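Local coordinates for protein 2,3-bisphosphoglycerate-independent phosphoglycerate mutase (Pyrococcus horikoshii, PDB 2ZKT) that probably interconverts 2-phosphoglycerate and 3-phosphoglycerate in glycolysis, as a metal-dependent, bisphosphoglycerate-independent mutase, at residues D50-G55 / D71-Y76; T278-K283 / I320-R325; D293-F298 / M404-K409. One frame throughout, in Å; residues are numbered along the deposited sequence.

In the fold
The three contacts lie in the domain built on the mixed central sheet, with zinc sites seen in this structure. Interaction 1 joins the loop after strand 45-50 to the short helix 72-75. Its I52 side chain is about 11 Å from a bound zinc ion. Interaction 2 pairs helices 280-291 and 313-331, with the T278 side chain about 14 Å from a zinc ion. Interaction 3 joins the start of strand 296-301 to the loop after helix 396-403. Interactions 1 and 2 are on opposite sides of the chain's centre, their own centres 28 Å apart. Interactions 2 and 3 are about 7 Å apart at their nearest atoms; strand 296-301 follows helix 280-291 in the chain. None of the contacts touches another.

Interaction 1 (D50-G55 / D71-Y76); sequences DPIKPG and DPYETY
I52 meets P72 and Y73 with two different branches of its side chain. The methyl CG2 reaches the tyrosine ring, with I52 CG2 3.6 Å from Y73 CE2. It approaches the ring obliquely. The other branch faces the proline, with I52 CG1 4.2 Å from P72 CG. With chi1 at -61°, CG2 lies anti to the backbone N and turns to the tyrosine, while CG1 lies beside N and turns to the proline. I52 and P72 are both buried, and I52 also packs on A58 and on T62 of helix 60-67. This is the tight, apolar part of the contact.

The other part is exposed. The extended lysine chain of K53 passes the hydroxyl end of Y73 near the ring plane, at about a right angle to the tyrosine side chain. Its methylene carbon comes up to the hydroxyl, with K53 CE 3.0 Å from Y73 OH. This is very short, so the exact placing is doubtful. K53 NZ is 3.5 Å from Y73 OH, at a poor angle. The exposed side thus has no polar bond between K53 and Y73.

The helix that presents P72 and Y73 is capped by D71. A weak bond of 2.9 Å runs from E74 N to D71 OD1. D71 O is gripped three times, by E74 N, T75 N and T75 OG1. The hydroxyl bond, T75 OG1 to D71 O, is 2.8 Å.

At the end of strand 45-50, D50 makes a salt bridge with R390. The loop between strand 45-50 and helix 60-67 packs here on the N-capped helix 72-75; in this alkaline phosphatase superfamily fold it leads to S60, a zinc ligand at the start of helix 60-67.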
ATOM      1  N   ASP B  50     -13.196 -11.833  15.901  1.00 39.15           N
ATOM      2  CA  ASP B  50     -12.791 -11.500  17.258  1.00 39.23           C
ATOM      3  C   ASP B  50     -12.019 -12.734  17.720  1.00 38.29           C
ATOM      4  O   ASP B  50     -12.576 -13.828  17.800  1.00 38.94           O
ATOM      5  CB  ASP B  50     -14.010 -11.284  18.159  1.00 38.06           C
ATOM      6  CG  ASP B  50     -14.761 -10.000  17.829  1.00 41.42           C
ATOM      7  OD1 ASP B  50     -14.123  -8.913  17.843  1.00 46.40           O
ATOM      8  OD2 ASP B  50     -15.986 -10.073  17.567  1.00 40.58           O
ATOM      9  N   PRO B  51     -10.705 -12.583  17.972  1.00 40.85           N
ATOM     10  CA  PRO B  51      -9.919 -13.745  18.428  1.00 39.94           C
ATOM     11  C   PRO B  51     -10.629 -14.390  19.628  1.00 40.86           C
ATOM     12  O   PRO B  51     -10.837 -15.599  19.672  1.00 41.55           O
ATOM     13  CB  PRO B  51      -8.583 -13.124  18.839  1.00 40.47           C
ATOM     14  CG  PRO B  51      -8.458 -11.921  17.906  1.00 42.19           C
ATOM     15  CD  PRO B  51      -9.870 -11.361  17.856  1.00 38.52           C
ATOM     16  N   ILE B  52     -11.022 -13.566  20.597  1.00 41.82           N
ATOM     17  CA  ILE B  52     -11.696 -14.089  21.788  1.00 42.39           C
ATOM     18  C   ILE B  52     -13.168 -13.679  21.841  1.00 43.13           C
ATOM     19  O   ILE B  52     -14.058 -14.524  21.894  1.00 45.97           O
ATOM     20  CB  ILE B  52     -10.955 -13.622  23.069  1.00 42.97           C
ATOM     21  CG1 ILE B  52      -9.511 -14.157  23.034  1.00 46.32           C
ATOM     22  CG2 ILE B  52     -11.673 -14.119  24.320  1.00 44.03           C
ATOM     23  CD1 ILE B  52      -8.663 -13.743  24.210  1.00 54.33           C
ATOM     24  N   LYS B  53     -13.417 -12.372  21.827  1.00 42.87           N
ATOM     25  CA  LYS B  53     -14.774 -11.840  21.864  1.00 42.43           C
ATOM     26  C   LYS B  53     -14.688 -10.320  21.710  1.00 42.77           C
ATOM     27  O   LYS B  53     -13.619  -9.731  21.889  1.00 44.05           O
ATOM     28  CB  LYS B  53     -15.466 -12.209  23.183  1.00 43.05           C
ATOM     29  CG  LYS B  53     -14.739 -11.750  24.454  1.00 42.45           C
ATOM     30  CD  LYS B  53     -15.554 -12.093  25.721  1.00 42.82           C
ATOM     31  CE  LYS B  53     -14.818 -11.631  26.989  1.00 45.02           C
ATOM     32  NZ  LYS B  53     -15.620 -11.777  28.236  1.00 49.74           N
ATOM     33  N   PRO B  54     -15.812  -9.666  21.365  1.00 42.83           N
ATOM     34  CA  PRO B  54     -15.840  -8.203  21.185  1.00 42.36           C
ATOM     35  C   PRO B  54     -15.125  -7.413  22.296  1.00 41.45           C
ATOM     36  O   PRO B  54     -15.431  -7.565  23.494  1.00 41.01           O
ATOM     37  CB  PRO B  54     -17.336  -7.891  21.130  1.00 44.18           C
ATOM     38  CG  PRO B  54     -17.916  -9.135  20.519  1.00 43.65           C
ATOM     39  CD  PRO B  54     -17.166 -10.245  21.229  1.00 41.75           C
ATOM     40  N   GLY B  55     -14.166  -6.583  21.890  1.00 40.80           N
ATOM     41  CA  GLY B  55     -13.431  -5.747  22.828  1.00 41.85           C
ATOM     42  C   GLY B  55     -12.473  -6.426  23.797  1.00 41.88           C
ATOM     43  O   GLY B  55     -11.987  -5.775  24.723  1.00 43.38           O
ATOM     44  N   ASP B  71     -11.254 -23.168  21.625  1.00 54.49           N
ATOM     45  CA  ASP B  71     -11.841 -22.149  22.491  1.00 56.02           C
ATOM     46  C   ASP B  71     -10.750 -21.814  23.518  1.00 54.94           C
ATOM     47  O   ASP B  71     -10.420 -22.634  24.382  1.00 56.88           O
ATOM     48  CB  ASP B  71     -13.094 -22.697  23.198  1.00 56.47           C
ATOM     49  CG  ASP B  71     -13.706 -21.698  24.172  1.00 59.86           C
ATOM     50  OD1 ASP B  71     -13.104 -21.456  25.247  1.00 67.33           O
ATOM     51  OD2 ASP B  71     -14.789 -21.149  23.860  1.00 68.29           O
ATOM     52  N   PRO B  72     -10.173 -20.604  23.425  1.00 55.24           N
ATOM     53  CA  PRO B  72      -9.111 -20.187  24.356  1.00 56.18           C
ATOM     54  C   PRO B  72      -9.502 -20.247  25.834  1.00 57.45           C
ATOM     55  O   PRO B  72      -8.706 -20.678  26.670  1.00 58.27           O
ATOM     56  CB  PRO B  72      -8.767 -18.766  23.883  1.00 56.38           C
ATOM     57  CG  PRO B  72     -10.071 -18.282  23.278  1.00 56.24           C
ATOM     58  CD  PRO B  72     -10.572 -19.492  22.531  1.00 54.59           C
ATOM     59  N   TYR B  73     -10.727 -19.834  26.158  1.00 58.59           N
ATOM     60  CA  TYR B  73     -11.178 -19.854  27.548  1.00 60.35           C
ATOM     61  C   TYR B  73     -11.201 -21.251  28.180  1.00 60.71           C
ATOM     62  O   TYR B  73     -11.097 -21.377  29.409  1.00 62.41           O
ATOM     63  CB  TYR B  73     -12.570 -19.218  27.677  1.00 61.12           C
ATOM     64  CG  TYR B  73     -12.556 -17.697  27.698  1.00 62.96           C
ATOM     65  CD1 TYR B  73     -11.631 -16.997  28.485  1.00 63.94           C
ATOM     66  CD2 TYR B  73     -13.490 -16.957  26.967  1.00 64.56           C
ATOM     67  CE1 TYR B  73     -11.643 -15.602  28.548  1.00 62.70           C
ATOM     68  CE2 TYR B  73     -13.512 -15.561  27.025  1.00 61.65           C
ATOM     69  CZ  TYR B  73     -12.588 -14.890  27.819  1.00 63.23           C
ATOM     70  OH  TYR B  73     -12.619 -13.508  27.895  1.00 65.95           O
ATOM     71  N   GLU B  74     -11.326 -22.296  27.357  1.00 60.47           N
ATOM     72  CA  GLU B  74     -11.368 -23.666  27.889  1.00 60.05           C
ATOM     73  C   GLU B  74     -10.072 -24.456  27.715  1.00 58.67           C
ATOM     74  O   GLU B  74      -9.767 -25.351  28.513  1.00 60.38           O
ATOM     75  CB  GLU B  74     -12.499 -24.457  27.230  1.00 61.73           C
ATOM     76  CG  GLU B  74     -13.859 -23.799  27.319  1.00 66.23           C
ATOM     77  CD  GLU B  74     -14.976 -24.761  26.969  1.00 72.46           C
ATOM     78  OE1 GLU B  74     -15.251 -25.664  27.796  1.00 73.71           O
ATOM     79  OE2 GLU B  74     -15.567 -24.621  25.870  1.00 73.41           O
ATOM     80  N   THR B  75      -9.312 -24.135  26.667  1.00 56.42           N
ATOM     81  CA  THR B  75      -8.066 -24.857  26.396  1.00 54.43           C
ATOM     82  C   THR B  75      -6.811 -24.249  27.034  1.00 52.44           C
ATOM     83  O   THR B  75      -5.903 -24.979  27.444  1.00 51.55           O
ATOM     84  CB  THR B  75      -7.825 -24.961  24.874  1.00 54.61           C
ATOM     85  OG1 THR B  75      -7.833 -23.644  24.298  1.00 55.47           O
ATOM     86  CG2 THR B  75      -8.923 -25.794  24.212  1.00 53.82           C
ATOM     87  N   TYR B  76      -6.769 -22.916  27.118  1.00 50.22           N
ATOM     88  CA  TYR B  76      -5.613 -22.216  27.667  1.00 49.55           C
ATOM     89  C   TYR B  76      -5.246 -22.565  29.110  1.00 48.76           C
ATOM     90  O   TYR B  76      -6.051 -22.414  30.043  1.00 48.53           O
ATOM     91  CB  TYR B  76      -5.801 -20.699  27.558  1.00 48.00           C
ATOM     92  CG  TYR B  76      -4.524 -19.924  27.812  1.00 44.90           C
ATOM     93  CD1 TYR B  76      -3.395 -20.124  27.010  1.00 40.14           C
ATOM     94  CD2 TYR B  76      -4.450 -18.962  28.827  1.00 43.91           C
ATOM     95  CE1 TYR B  76      -2.229 -19.378  27.201  1.00 38.74           C
ATOM     96  CE2 TYR B  76      -3.281 -18.211  29.026  1.00 42.43           C
ATOM     97  CZ  TYR B  76      -2.186 -18.425  28.205  1.00 41.34           C
ATOM     98  OH  TYR B  76      -1.062 -17.656  28.358  1.00 47.60           O
TER

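Interaction 2 (T278-K283 / I320-R325); sequences TNEMAK and IERADR
R322 NH2 donates to E280 OE1 at 2.8 Å, with an N-H...O angle of 162°. R322 NE donates in turn to E280 OE2 at 3.1 Å. Together these form a side-on, bidentate salt bridge between helices 280-291 and 313-331. Both helices belong to the alkaline phosphatase-like core, and E280 also touches F301 of the central sheet.

The two oxygens are not met alike. Both lie near the guanidinium plane, but OE1 is approached on its syn side and OE2 from above the carboxylate plane. The carboxylate and guanidinium planes are accordingly 44° apart. E280 reaches the arginine through a bend at chi2 (-96°).

T278 O lies 3.1 Å from R322 NH2, at the guanidinium edge. R322 NH1 donates to Y276 O, so E280 and Y276 together fix the turn of the group. E280 is in the first turn of its helix, whose N-terminal end would probably favour the negative charge of its carboxylate. N279 caps that turn with a weak bond from A282 N to N279 OD1.

M281, bent at chi2 and chi3, places SD 4.1 Å from R325 O.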
ATOM      1  N   THR B 278      13.689 -10.294   8.545  1.00 61.37           N
ATOM      2  CA  THR B 278      13.242 -11.619   8.105  1.00 60.78           C
ATOM      3  C   THR B 278      13.229 -11.761   6.570  1.00 59.31           C
ATOM      4  O   THR B 278      13.100 -10.797   5.829  1.00 58.02           O
ATOM      5  CB  THR B 278      11.817 -11.828   8.641  1.00 60.47           C
ATOM      6  OG1 THR B 278      11.853 -11.847  10.067  1.00 66.21           O
ATOM      7  CG2 THR B 278      11.245 -13.157   8.134  1.00 61.49           C
ATOM      8  N   ASN B 279      13.383 -13.022   6.103  1.00 59.08           N
ATOM      9  CA  ASN B 279      13.199 -13.307   4.676  1.00 59.04           C
ATOM     10  C   ASN B 279      11.782 -13.842   4.404  1.00 58.37           C
ATOM     11  O   ASN B 279      11.505 -15.036   4.497  1.00 58.63           O
ATOM     12  CB  ASN B 279      14.237 -14.357   4.256  1.00 59.64           C
ATOM     13  CG  ASN B 279      14.439 -14.329   2.756  1.00 62.02           C
ATOM     14  OD1 ASN B 279      13.493 -14.406   1.973  1.00 64.76           O
ATOM     15  ND2 ASN B 279      15.720 -14.306   2.350  1.00 64.24           N
ATOM     16  N   GLU B 280      10.848 -12.940   4.085  1.00 57.97           N
ATOM     17  CA  GLU B 280       9.457 -13.319   3.828  1.00 57.65           C
ATOM     18  C   GLU B 280       9.307 -14.152   2.544  1.00 56.72           C
ATOM     19  O   GLU B 280       8.465 -15.041   2.443  1.00 57.74           O
ATOM     20  CB  GLU B 280       8.584 -12.048   3.756  1.00 57.76           C
ATOM     21  CG  GLU B 280       8.949 -11.116   2.592  1.00 59.89           C
ATOM     22  CD  GLU B 280       9.892 -10.027   3.068  1.00 61.29           C
ATOM     23  OE1 GLU B 280      10.444 -10.152   4.152  1.00 61.96           O
ATOM     24  OE2 GLU B 280      10.095  -9.066   2.334  1.00 61.06           O
ATOM     25  N   MET B 281      10.124 -13.803   1.524  1.00 55.77           N
ATOM     26  CA  MET B 281      10.055 -14.562   0.285  1.00 54.73           C
ATOM     27  C   MET B 281      10.519 -16.009   0.507  1.00 53.22           C
ATOM     28  O   MET B 281      10.198 -16.926  -0.244  1.00 53.03           O
ATOM     29  CB  MET B 281      10.934 -13.874  -0.777  1.00 54.38           C
ATOM     30  CG  MET B 281      10.462 -12.453  -1.136  1.00 58.28           C
ATOM     31  SD  MET B 281       8.714 -12.377  -1.593  1.00 63.08           S
ATOM     32  CE  MET B 281       8.894 -12.304  -3.387  1.00 63.12           C
ATOM     33  N   ALA B 282      11.345 -16.172   1.565  1.00 52.19           N
ATOM     34  CA  ALA B 282      11.799 -17.509   1.933  1.00 51.90           C
ATOM     35  C   ALA B 282      10.673 -18.311   2.581  1.00 52.18           C
ATOM     36  O   ALA B 282      10.557 -19.516   2.417  1.00 53.09           O
ATOM     37  CB  ALA B 282      12.971 -17.375   2.904  1.00 51.57           C
ATOM     38  N   LYS B 283       9.826 -17.603   3.327  1.00 51.20           N
ATOM     39  CA  LYS B 283       8.684 -18.236   3.986  1.00 51.24           C
ATOM     40  C   LYS B 283       7.671 -18.683   2.932  1.00 49.21           C
ATOM     41  O   LYS B 283       7.097 -19.778   3.020  1.00 46.34           O
ATOM     42  CB  LYS B 283       8.033 -17.254   4.967  1.00 51.24           C
ATOM     43  CG  LYS B 283       8.795 -17.112   6.276  1.00 55.45           C
ATOM     44  CD  LYS B 283       8.166 -16.052   7.168  1.00 59.44           C
ATOM     45  CE  LYS B 283       8.890 -15.987   8.494  1.00 62.72           C
ATOM     46  NZ  LYS B 283       8.469 -14.803   9.290  1.00 61.88           N
ATOM     47  N   ILE B 320       3.410  -4.418   5.910  1.00 43.17           N
ATOM     48  CA  ILE B 320       2.262  -5.102   5.313  1.00 42.71           C
ATOM     49  C   ILE B 320       2.455  -5.246   3.801  1.00 45.45           C
ATOM     50  O   ILE B 320       1.956  -6.169   3.162  1.00 44.23           O
ATOM     51  CB  ILE B 320       0.952  -4.336   5.630  1.00 42.67           C
ATOM     52  CG1 ILE B 320       0.627  -4.415   7.136  1.00 39.13           C
ATOM     53  CG2 ILE B 320      -0.228  -4.979   4.866  1.00 41.67           C
ATOM     54  CD1 ILE B 320      -0.586  -3.552   7.542  1.00 36.70           C
ATOM     55  N   GLU B 321       3.201  -4.271   3.226  1.00 46.41           N
ATOM     56  CA  GLU B 321       3.492  -4.334   1.791  1.00 49.43           C
ATOM     57  C   GLU B 321       4.465  -5.475   1.462  1.00 49.79           C
ATOM     58  O   GLU B 321       4.370  -6.116   0.425  1.00 50.67           O
ATOM     59  CB  GLU B 321       4.069  -2.981   1.327  1.00 50.00           C
ATOM     60  CG  GLU B 321       2.977  -1.945   0.999  1.00 50.57           C
ATOM     61  CD  GLU B 321       3.593  -0.646   0.499  1.00 54.13           C
ATOM     62  OE1 GLU B 321       4.564  -0.693  -0.240  1.00 60.03           O
ATOM     63  OE2 GLU B 321       3.060   0.412   0.819  1.00 59.32           O
ATOM     64  N   ARG B 322       5.418  -5.733   2.358  1.00 50.86           N
ATOM     65  CA  ARG B 322       6.363  -6.827   2.132  1.00 50.65           C
ATOM     66  C   ARG B 322       5.567  -8.139   2.176  1.00 50.28           C
ATOM     67  O   ARG B 322       5.847  -9.088   1.433  1.00 50.93           O
ATOM     68  CB  ARG B 322       7.471  -6.804   3.202  1.00 49.34           C
ATOM     69  CG  ARG B 322       8.474  -5.666   2.982  1.00 52.47           C
ATOM     70  CD  ARG B 322       9.477  -5.518   4.123  1.00 53.00           C
ATOM     71  NE  ARG B 322      10.141  -6.782   4.452  1.00 56.25           N
ATOM     72  CZ  ARG B 322      10.924  -6.949   5.519  1.00 58.03           C
ATOM     73  NH1 ARG B 322      11.138  -5.927   6.350  1.00 58.51           N
ATOM     74  NH2 ARG B 322      11.476  -8.136   5.768  1.00 59.70           N
ATOM     75  N   ALA B 323       4.557  -8.183   3.047  1.00 49.27           N
ATOM     76  CA  ALA B 323       3.712  -9.367   3.157  1.00 48.84           C
ATOM     77  C   ALA B 323       2.921  -9.539   1.854  1.00 48.59           C
ATOM     78  O   ALA B 323       2.771 -10.664   1.357  1.00 49.51           O
ATOM     79  CB  ALA B 323       2.745  -9.225   4.363  1.00 47.09           C
ATOM     80  N   ASP B 324       2.422  -8.434   1.289  1.00 47.55           N
ATOM     81  CA  ASP B 324       1.650  -8.547   0.052  1.00 49.30           C
ATOM     82  C   ASP B 324       2.483  -9.190  -1.053  1.00 49.05           C
ATOM     83  O   ASP B 324       1.983 -10.047  -1.800  1.00 48.94           O
ATOM     84  CB  ASP B 324       1.126  -7.179  -0.422  1.00 48.97           C
ATOM     85  CG  ASP B 324      -0.044  -7.311  -1.405  1.00 51.17           C
ATOM     86  OD1 ASP B 324      -1.094  -7.876  -1.004  1.00 54.08           O
ATOM     87  OD2 ASP B 324       0.075  -6.860  -2.575  1.00 53.95           O
ATOM     88  N   ARG B 325       3.753  -8.794  -1.159  1.00 49.15           N
ATOM     89  CA  ARG B 325       4.637  -9.376  -2.175  1.00 50.42           C
ATOM     90  C   ARG B 325       4.852 -10.860  -1.851  1.00 49.75           C
ATOM     91  O   ARG B 325       4.877 -11.707  -2.751  1.00 50.44           O
ATOM     92  CB  ARG B 325       5.988  -8.644  -2.215  1.00 50.69           C
ATOM     93  CG  ARG B 325       5.853  -7.146  -2.466  1.00 51.03           C
ATOM     94  CD  ARG B 325       7.200  -6.457  -2.689  1.00 52.93           C
ATOM     95  NE  ARG B 325       7.055  -5.006  -2.529  1.00 61.26           N
ATOM     96  CZ  ARG B 325       7.396  -4.334  -1.426  1.00 60.55           C
ATOM     97  NH1 ARG B 325       7.916  -4.981  -0.383  1.00 62.50           N
ATOM     98  NH2 ARG B 325       7.188  -3.019  -1.351  1.00 62.76           N
TER

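Interaction 3 (D293-F298 / M404-K409); sequences DYDFVF and MNRSEK
A Met-aromatic contact between M404 and F296 links the start of strand 296-301 to the loop after helix 396-403. That helix ends in a Schellman motif at N405. M404 SD is 5.4 Å from the centroid of the F296 ring, at its edge. M404 CE is 3.8 Å from F296 CD1 and in the ring plane, against 4.2 Å from M404 SD to the same carbon. The methyl, M404 CE, is also 3.9 Å from D295 O. A bend at the last torsion of M404 (chi3 77°) turns CE in this direction. F296 also packs on M400 and M401 of the helix.

Beside it, R406 lays the face of its guanidinium against D295. D295 CB sits over the centre of that face. The carboxylate and guanidinium planes are 34° apart. R406 NH2 is 3.7 Å from D295 OD1, a long salt bridge in which no N-H points at the oxygen.

The stronger polar partners lie outside: D295 OD2 accepts from K245 N, and R406 NE donates to R5 O. These bonds probably position both groups. The contact itself is therefore apolar at the ring and probably only mildly electrostatic at D295 and R406, without a directional bond between them.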
ATOM      1  N   ASP B 293       3.075 -31.660   0.104  1.00 56.89           N
ATOM      2  CA  ASP B 293       3.050 -32.873   0.930  1.00 57.72           C
ATOM      3  C   ASP B 293       2.136 -32.795   2.156  1.00 57.05           C
ATOM      4  O   ASP B 293       2.041 -33.747   2.935  1.00 57.51           O
ATOM      5  CB  ASP B 293       4.473 -33.232   1.392  1.00 57.88           C
ATOM      6  CG  ASP B 293       5.391 -33.596   0.233  1.00 59.01           C
ATOM      7  OD1 ASP B 293       5.057 -34.542  -0.524  1.00 60.69           O
ATOM      8  OD2 ASP B 293       6.447 -32.935   0.083  1.00 63.03           O
ATOM      9  N   TYR B 294       1.468 -31.658   2.331  1.00 56.02           N
ATOM     10  CA  TYR B 294       0.574 -31.484   3.470  1.00 54.79           C
ATOM     11  C   TYR B 294      -0.791 -31.016   2.979  1.00 54.10           C
ATOM     12  O   TYR B 294      -0.898 -30.448   1.888  1.00 54.09           O
ATOM     13  CB  TYR B 294       1.173 -30.457   4.437  1.00 53.99           C
ATOM     14  CG  TYR B 294       2.348 -30.983   5.244  1.00 52.66           C
ATOM     15  CD1 TYR B 294       2.140 -31.642   6.461  1.00 52.61           C
ATOM     16  CD2 TYR B 294       3.668 -30.808   4.802  1.00 54.13           C
ATOM     17  CE1 TYR B 294       3.212 -32.114   7.226  1.00 54.77           C
ATOM     18  CE2 TYR B 294       4.751 -31.280   5.558  1.00 54.07           C
ATOM     19  CZ  TYR B 294       4.512 -31.933   6.773  1.00 55.28           C
ATOM     20  OH  TYR B 294       5.560 -32.417   7.534  1.00 51.92           O
ATOM     21  N   ASP B 295      -1.832 -31.259   3.770  1.00 53.07           N
ATOM     22  CA  ASP B 295      -3.182 -30.838   3.371  1.00 52.39           C
ATOM     23  C   ASP B 295      -3.477 -29.416   3.847  1.00 50.69           C
ATOM     24  O   ASP B 295      -4.157 -28.655   3.166  1.00 50.25           O
ATOM     25  CB  ASP B 295      -4.238 -31.779   3.959  1.00 52.61           C
ATOM     26  CG  ASP B 295      -3.922 -33.232   3.702  1.00 56.37           C
ATOM     27  OD1 ASP B 295      -3.884 -33.629   2.510  1.00 61.07           O
ATOM     28  OD2 ASP B 295      -3.709 -33.976   4.695  1.00 57.37           O
ATOM     29  N   PHE B 296      -2.944 -29.069   5.017  1.00 49.96           N
ATOM     30  CA  PHE B 296      -3.162 -27.753   5.613  1.00 47.68           C
ATOM     31  C   PHE B 296      -1.820 -27.116   5.967  1.00 47.10           C
ATOM     32  O   PHE B 296      -1.000 -27.728   6.672  1.00 46.59           O
ATOM     33  CB  PHE B 296      -4.010 -27.899   6.888  1.00 46.71           C
ATOM     34  CG  PHE B 296      -4.607 -26.609   7.371  1.00 46.24           C
ATOM     35  CD1 PHE B 296      -5.805 -26.133   6.827  1.00 45.77           C
ATOM     36  CD2 PHE B 296      -3.963 -25.848   8.349  1.00 44.15           C
ATOM     37  CE1 PHE B 296      -6.350 -24.923   7.246  1.00 50.75           C
ATOM     38  CE2 PHE B 296      -4.505 -24.631   8.778  1.00 42.10           C
ATOM     39  CZ  PHE B 296      -5.694 -24.169   8.228  1.00 48.93           C
ATOM     40  N   VAL B 297      -1.599 -25.890   5.482  1.00 45.15           N
ATOM     41  CA  VAL B 297      -0.358 -25.175   5.763  1.00 43.98           C
ATOM     42  C   VAL B 297      -0.650 -23.832   6.433  1.00 43.09           C
ATOM     43  O   VAL B 297      -1.534 -23.079   6.001  1.00 42.34           O
ATOM     44  CB  VAL B 297       0.478 -24.938   4.454  1.00 44.53           C
ATOM     45  CG1 VAL B 297       1.638 -23.981   4.719  1.00 42.18           C
ATOM     46  CG2 VAL B 297       1.028 -26.276   3.940  1.00 44.40           C
ATOM     47  N   PHE B 298       0.102 -23.546   7.493  1.00 42.45           N
ATOM     48  CA  PHE B 298      -0.035 -22.307   8.254  1.00 43.00           C
ATOM     49  C   PHE B 298       1.245 -21.472   8.088  1.00 44.43           C
ATOM     50  O   PHE B 298       2.353 -21.975   8.273  1.00 47.31           O
ATOM     51  CB  PHE B 298      -0.264 -22.653   9.738  1.00 42.89           C
ATOM     52  CG  PHE B 298      -0.197 -21.467  10.663  1.00 41.81           C
ATOM     53  CD1 PHE B 298      -1.171 -20.463  10.613  1.00 43.59           C
ATOM     54  CD2 PHE B 298       0.852 -21.342  11.574  1.00 39.40           C
ATOM     55  CE1 PHE B 298      -1.098 -19.346  11.464  1.00 46.73           C
ATOM     56  CE2 PHE B 298       0.937 -20.225  12.430  1.00 42.91           C
ATOM     57  CZ  PHE B 298      -0.039 -19.227  12.374  1.00 44.10           C
ATOM     58  N   MET B 404     -12.947 -26.747   2.058  1.00 43.57           N
ATOM     59  CA  MET B 404     -12.012 -27.776   1.586  1.00 43.66           C
ATOM     60  C   MET B 404     -12.694 -29.152   1.480  1.00 44.55           C
ATOM     61  O   MET B 404     -12.073 -30.148   1.135  1.00 47.58           O
ATOM     62  CB  MET B 404     -10.853 -27.878   2.596  1.00 42.55           C
ATOM     63  CG  MET B 404      -9.834 -26.726   2.528  1.00 44.05           C
ATOM     64  SD  MET B 404      -8.984 -26.446   4.102  1.00 43.54           S
ATOM     65  CE  MET B 404      -7.823 -27.826   4.069  1.00 47.35           C
ATOM     66  N   ASN B 405     -13.993 -29.196   1.785  1.00 43.80           N
ATOM     67  CA  ASN B 405     -14.776 -30.435   1.736  1.00 44.45           C
ATOM     68  C   ASN B 405     -14.223 -31.500   2.686  1.00 44.80           C
ATOM     69  O   ASN B 405     -14.268 -32.696   2.391  1.00 45.67           O
ATOM     70  CB  ASN B 405     -14.821 -30.989   0.299  1.00 43.84           C
ATOM     71  CG  ASN B 405     -15.588 -30.078  -0.649  1.00 46.54           C
ATOM     72  OD1 ASN B 405     -16.628 -29.516  -0.282  1.00 44.99           O
ATOM     73  ND2 ASN B 405     -15.088 -29.930  -1.874  1.00 43.97           N
ATOM     74  N   ARG B 406     -13.703 -31.055   3.826  1.00 45.39           N
ATOM     75  CA  ARG B 406     -13.143 -31.960   4.818  1.00 46.17           C
ATOM     76  C   ARG B 406     -13.965 -31.944   6.102  1.00 47.57           C
ATOM     77  O   ARG B 406     -13.519 -32.431   7.142  1.00 49.07           O
ATOM     78  CB  ARG B 406     -11.686 -31.572   5.118  1.00 45.58           C
ATOM     79  CG  ARG B 406     -10.740 -31.815   3.936  1.00 43.39           C
ATOM     80  CD  ARG B 406      -9.315 -31.325   4.230  1.00 45.69           C
ATOM     81  NE  ARG B 406      -8.473 -31.429   3.036  1.00 46.21           N
ATOM     82  CZ  ARG B 406      -7.920 -32.560   2.598  1.00 44.85           C
ATOM     83  NH1 ARG B 406      -8.099 -33.697   3.266  1.00 39.70           N
ATOM     84  NH2 ARG B 406      -7.224 -32.556   1.463  1.00 43.82           N
ATOM     85  N   SER B 407     -15.177 -31.395   6.019  1.00 48.61           N
ATOM     86  CA  SER B 407     -16.074 -31.322   7.173  1.00 49.35           C
ATOM     87  C   SER B 407     -17.046 -32.507   7.248  1.00 50.80           C
ATOM     88  O   SER B 407     -17.556 -32.990   6.226  1.00 50.76           O
ATOM     89  CB  SER B 407     -16.885 -30.029   7.122  1.00 48.91           C
ATOM     90  OG  SER B 407     -17.630 -29.961   5.911  1.00 50.80           O
ATOM     91  N   GLU B 408     -17.309 -32.958   8.475  1.00 53.43           N
ATOM     92  CA  GLU B 408     -18.231 -34.064   8.707  1.00 55.58           C
ATOM     93  C   GLU B 408     -19.498 -33.518   9.364  1.00 54.50           C
ATOM     94  O   GLU B 408     -19.430 -32.702  10.290  1.00 53.09           O
ATOM     95  CB  GLU B 408     -17.576 -35.121   9.611  1.00 55.55           C
ATOM     96  CG  GLU B 408     -16.429 -35.869   8.945  1.00 59.30           C
ATOM     97  CD  GLU B 408     -15.770 -36.877   9.872  1.00 62.19           C
ATOM     98  OE1 GLU B 408     -15.129 -36.458  10.866  1.00 74.37           O
ATOM     99  OE2 GLU B 408     -15.898 -38.095   9.607  1.00 72.61           O
ATOM    100  N   LYS B 409     -20.650 -33.976   8.885  1.00 53.65           N
ATOM    101  CA  LYS B 409     -21.927 -33.513   9.411  1.00 55.21           C
ATOM    102  C   LYS B 409     -22.155 -33.988  10.845  1.00 55.99           C
ATOM    103  O   LYS B 409     -21.488 -34.905  11.336  1.00 56.01           O
ATOM    104  CB  LYS B 409     -23.078 -33.993   8.517  1.00 54.61           C
ATOM    105  CG  LYS B 409     -23.481 -35.429   8.752  1.00 58.72           C
ATOM    106  CD  LYS B 409     -24.419 -35.938   7.660  1.00 65.68           C
ATOM    107  CE  LYS B 409     -23.683 -36.090   6.329  1.00 69.76           C
ATOM    108  NZ  LYS B 409     -24.526 -36.730   5.277  1.00 68.76           N
TER